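Local coordinates for protein enoyl-CoA hydratase, EchA12_1 (Mycobacterium marinum M, PDB 3QRE) that probably catalyses the hydration of enoyl-CoA thioesters in fatty acid metabolism, at residues D72-L80 and I232-M241. Residues are numbered along the deposited sequence; the frame is centred on the assembly and turned at random.
Sequences DPGIRVIVL and IARYCSPSSM
The backbones come closest where R76, just before strand 77-82, passes A233 in the last turn of helix 221-235, with their CA atoms 5.9 Å apart. From there the R76 side chain reaches into the corner between that helix and helix 238-249. Its chain bends at both chi2 and chi3 (-32°), which turns the guanidinium in between A233 and P238. P238 CD lies 3.5 Å above the plane, over the centre of one face, while A233 CB sits over the rim of the opposite one. The main bond runs from the edge: R76 NH2 gives to C236 O at 2.7 Å, nearly straight (160°) and close to the guanidinium plane, though it meets the carbonyl from above the carbonyl's own plane. R76 NH1 adds a weak, bent bond to A233 O (2.8 Å) and a longer weak one to C236 O. One arginine thus takes up carbonyls at the C-terminal end of helix 221-235, and its charge probably suits the negative end of that helix dipole. M241 SD approaches the same group obliquely, 3.3 Å from R76 NH2.

Next along the chain, V77 CG2 packs against I232 CG1, A233 CB and M241 CE, at 3.8 to 3.9 Å. S237 N-caps helix 238-249, its OG accepting from S240 N. V77 also touches A229, one turn before A233, while P132 packs on I232 and M241. The contact joins the start of strand 77-82, between strands 40-45 and 133-137 in the crotonase-fold sheet, to the junction of helices 221-235 and 238-249, where Y235, C236 and M241 pack on L196 of a second subunit.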
loop_
_atom_site.group_PDB
_atom_site.type_symbol
_atom_site.label_atom_id
_atom_site.label_comp_id
_atom_site.label_asym_id
_atom_site.label_seq_id
_atom_site.Cartn_x
_atom_site.Cartn_y
_atom_site.Cartn_z
ATOM N N ASP A 72 31.456 11.811 6.182
ATOM C CA ASP A 72 32.052 12.808 5.296
ATOM C C ASP A 72 31.033 13.886 4.929
ATOM O O ASP A 72 30.116 13.604 4.158
ATOM C CB ASP A 72 32.567 12.128 4.025
ATOM C CG ASP A 72 33.366 13.065 3.118
ATOM O OD1 ASP A 72 33.333 14.309 3.291
ATOM O OD2 ASP A 72 34.033 12.539 2.196
ATOM N N PRO A 73 31.211 15.133 5.440
ATOM C CA PRO A 73 30.254 16.207 5.145
ATOM C C PRO A 73 30.236 16.636 3.670
ATOM O O PRO A 73 29.303 17.322 3.236
ATOM C CB PRO A 73 30.680 17.354 6.078
ATOM C CG PRO A 73 32.085 17.076 6.461
ATOM C CD PRO A 73 32.333 15.597 6.287
ATOM N N GLY A 74 31.232 16.200 2.903
ATOM C CA GLY A 74 31.208 16.387 1.455
ATOM C C GLY A 74 30.258 15.428 0.744
ATOM O O GLY A 74 29.882 15.675 -0.404
ATOM N N ILE A 75 29.873 14.331 1.418
ATOM C CA ILE A 75 28.945 13.348 0.844
ATOM C C ILE A 75 27.493 13.690 1.190
ATOM O O ILE A 75 27.122 13.812 2.361
ATOM C CB ILE A 75 29.246 11.887 1.291
ATOM C CG1 ILE A 75 30.643 11.428 0.820
ATOM C CG2 ILE A 75 28.139 10.912 0.787
ATOM C CD1 ILE A 75 30.854 11.418 -0.734
ATOM N N ARG A 76 26.690 13.837 0.147
ATOM C CA ARG A 76 25.276 14.154 0.272
ATOM C C ARG A 76 24.368 12.928 0.121
ATOM O O ARG A 76 23.384 12.787 0.852
ATOM C CB ARG A 76 24.894 15.200 -0.767
ATOM C CG ARG A 76 25.717 16.507 -0.677
ATOM C CD ARG A 76 25.331 17.259 0.570
ATOM N NE ARG A 76 23.915 17.007 0.873
ATOM C CZ ARG A 76 22.883 17.632 0.295
ATOM N NH1 ARG A 76 23.088 18.582 -0.619
ATOM N NH2 ARG A 76 21.636 17.300 0.638
ATOM N N VAL A 77 24.681 12.061 -0.838
ATOM C CA VAL A 77 23.829 10.915 -1.142
ATOM C C VAL A 77 24.702 9.682 -1.404
ATOM O O VAL A 77 25.849 9.802 -1.896
ATOM C CB VAL A 77 22.913 11.190 -2.358
ATOM C CG1 VAL A 77 21.894 10.067 -2.548
ATOM C CG2 VAL A 77 22.183 12.508 -2.199
ATOM N N ILE A 78 24.150 8.516 -1.074
ATOM C CA ILE A 78 24.811 7.226 -1.272
ATOM C C ILE A 78 24.127 6.407 -2.370
ATOM O O ILE A 78 22.898 6.278 -2.391
ATOM C CB ILE A 78 24.814 6.377 0.030
ATOM C CG1 ILE A 78 25.551 7.105 1.168
ATOM C CG2 ILE A 78 25.434 4.999 -0.231
ATOM C CD1 ILE A 78 25.285 6.518 2.588
ATOM N N VAL A 79 24.921 5.861 -3.284
ATOM C CA VAL A 79 24.405 4.909 -4.286
ATOM C C VAL A 79 25.017 3.537 -4.007
ATOM O O VAL A 79 26.224 3.424 -3.793
ATOM C CB VAL A 79 24.620 5.398 -5.751
ATOM C CG1 VAL A 79 24.331 4.310 -6.765
ATOM C CG2 VAL A 79 23.690 6.581 -6.034
ATOM N N LEU A 80 24.158 2.519 -3.958
ATOM C CA LEU A 80 24.549 1.146 -3.668
ATOM C C LEU A 80 24.269 0.224 -4.875
ATOM O O LEU A 80 23.159 0.198 -5.396
ATOM C CB LEU A 80 23.814 0.645 -2.408
ATOM C CG LEU A 80 24.073 -0.801 -1.933
ATOM C CD1 LEU A 80 25.544 -0.932 -1.491
ATOM C CD2 LEU A 80 23.081 -1.281 -0.802
ATOM N N ILE A 232 18.512 14.965 -6.195
ATOM C CA ILE A 232 18.057 15.176 -4.812
ATOM C C ILE A 232 19.074 15.936 -3.960
ATOM O O ILE A 232 18.697 16.727 -3.084
ATOM C CB ILE A 232 17.517 13.861 -4.101
ATOM C CG1 ILE A 232 18.634 13.044 -3.471
ATOM C CG2 ILE A 232 16.680 13.001 -5.062
ATOM C CD1 ILE A 232 18.140 11.722 -2.903
ATOM N N ALA A 233 20.356 15.719 -4.242
ATOM C CA ALA A 233 21.426 16.442 -3.578
ATOM C C ALA A 233 21.338 17.949 -3.841
ATOM O O ALA A 233 21.625 18.761 -2.948
ATOM C CB ALA A 233 22.778 15.911 -4.001
ATOM N N ARG A 234 20.927 18.335 -5.042
ATOM C CA ARG A 234 20.729 19.748 -5.300
ATOM C C ARG A 234 19.441 20.231 -4.627
ATOM O O ARG A 234 19.434 21.295 -3.995
ATOM C CB ARG A 234 20.746 20.060 -6.808
ATOM N N TYR A 235 18.365 19.448 -4.723
ATOM C CA TYR A 235 17.072 19.910 -4.221
ATOM C C TYR A 235 16.939 20.060 -2.689
ATOM O O TYR A 235 16.354 21.034 -2.218
ATOM C CB TYR A 235 15.898 19.110 -4.800
ATOM C CG TYR A 235 14.585 19.410 -4.080
ATOM C CD1 TYR A 235 13.863 20.593 -4.330
ATOM C CD2 TYR A 235 14.091 18.526 -3.107
ATOM C CE1 TYR A 235 12.655 20.863 -3.632
ATOM C CE2 TYR A 235 12.917 18.783 -2.413
ATOM C CZ TYR A 235 12.201 19.944 -2.669
ATOM O OH TYR A 235 11.040 20.147 -1.951
ATOM N N CYS A 236 17.500 19.115 -1.933
ATOM C CA CYS A 236 17.397 19.078 -0.464
ATOM C C CYS A 236 18.688 19.457 0.206
ATOM O O CYS A 236 19.762 19.008 -0.220
ATOM C CB CYS A 236 17.167 17.644 -0.032
ATOM S SG CYS A 236 15.544 17.205 0.418
ATOM N N SER A 237 18.606 20.218 1.286
ATOM C CA SER A 237 19.776 20.401 2.122
ATOM C C SER A 237 20.054 19.096 2.872
ATOM O O SER A 237 19.166 18.250 2.967
ATOM C CB SER A 237 19.543 21.533 3.123
ATOM O OG SER A 237 18.504 21.200 4.030
ATOM N N PRO A 238 21.278 18.919 3.403
ATOM C CA PRO A 238 21.574 17.774 4.275
ATOM C C PRO A 238 20.653 17.610 5.486
ATOM O O PRO A 238 20.250 16.490 5.787
ATOM C CB PRO A 238 23.022 18.039 4.732
ATOM C CG PRO A 238 23.599 18.843 3.641
ATOM C CD PRO A 238 22.489 19.718 3.141
ATOM N N SER A 239 20.300 18.698 6.166
ATOM C CA SER A 239 19.431 18.586 7.328
ATOM C C SER A 239 17.982 18.356 6.907
ATOM O O SER A 239 17.178 17.798 7.662
ATOM C CB SER A 239 19.584 19.799 8.260
ATOM O OG SER A 239 19.197 20.999 7.625
ATOM N N SER A 240 17.648 18.744 5.686
ATOM C CA SER A 240 16.314 18.439 5.159
ATOM C C SER A 240 16.153 16.965 4.825
ATOM O O SER A 240 15.109 16.388 5.108
ATOM C CB SER A 240 15.958 19.307 3.953
ATOM O OG SER A 240 15.299 20.481 4.392
ATOM N N MET A 241 17.176 16.362 4.216
ATOM C CA MET A 241 17.166 14.909 3.986
ATOM C C MET A 241 17.052 14.125 5.315
ATOM O O MET A 241 16.258 13.200 5.420
ATOM C CB MET A 241 18.425 14.483 3.229
ATOM C CG MET A 241 18.462 14.867 1.767
ATOM S SD MET A 241 20.042 14.472 0.987
ATOM C CE MET A 241 19.613 14.837 -0.697
#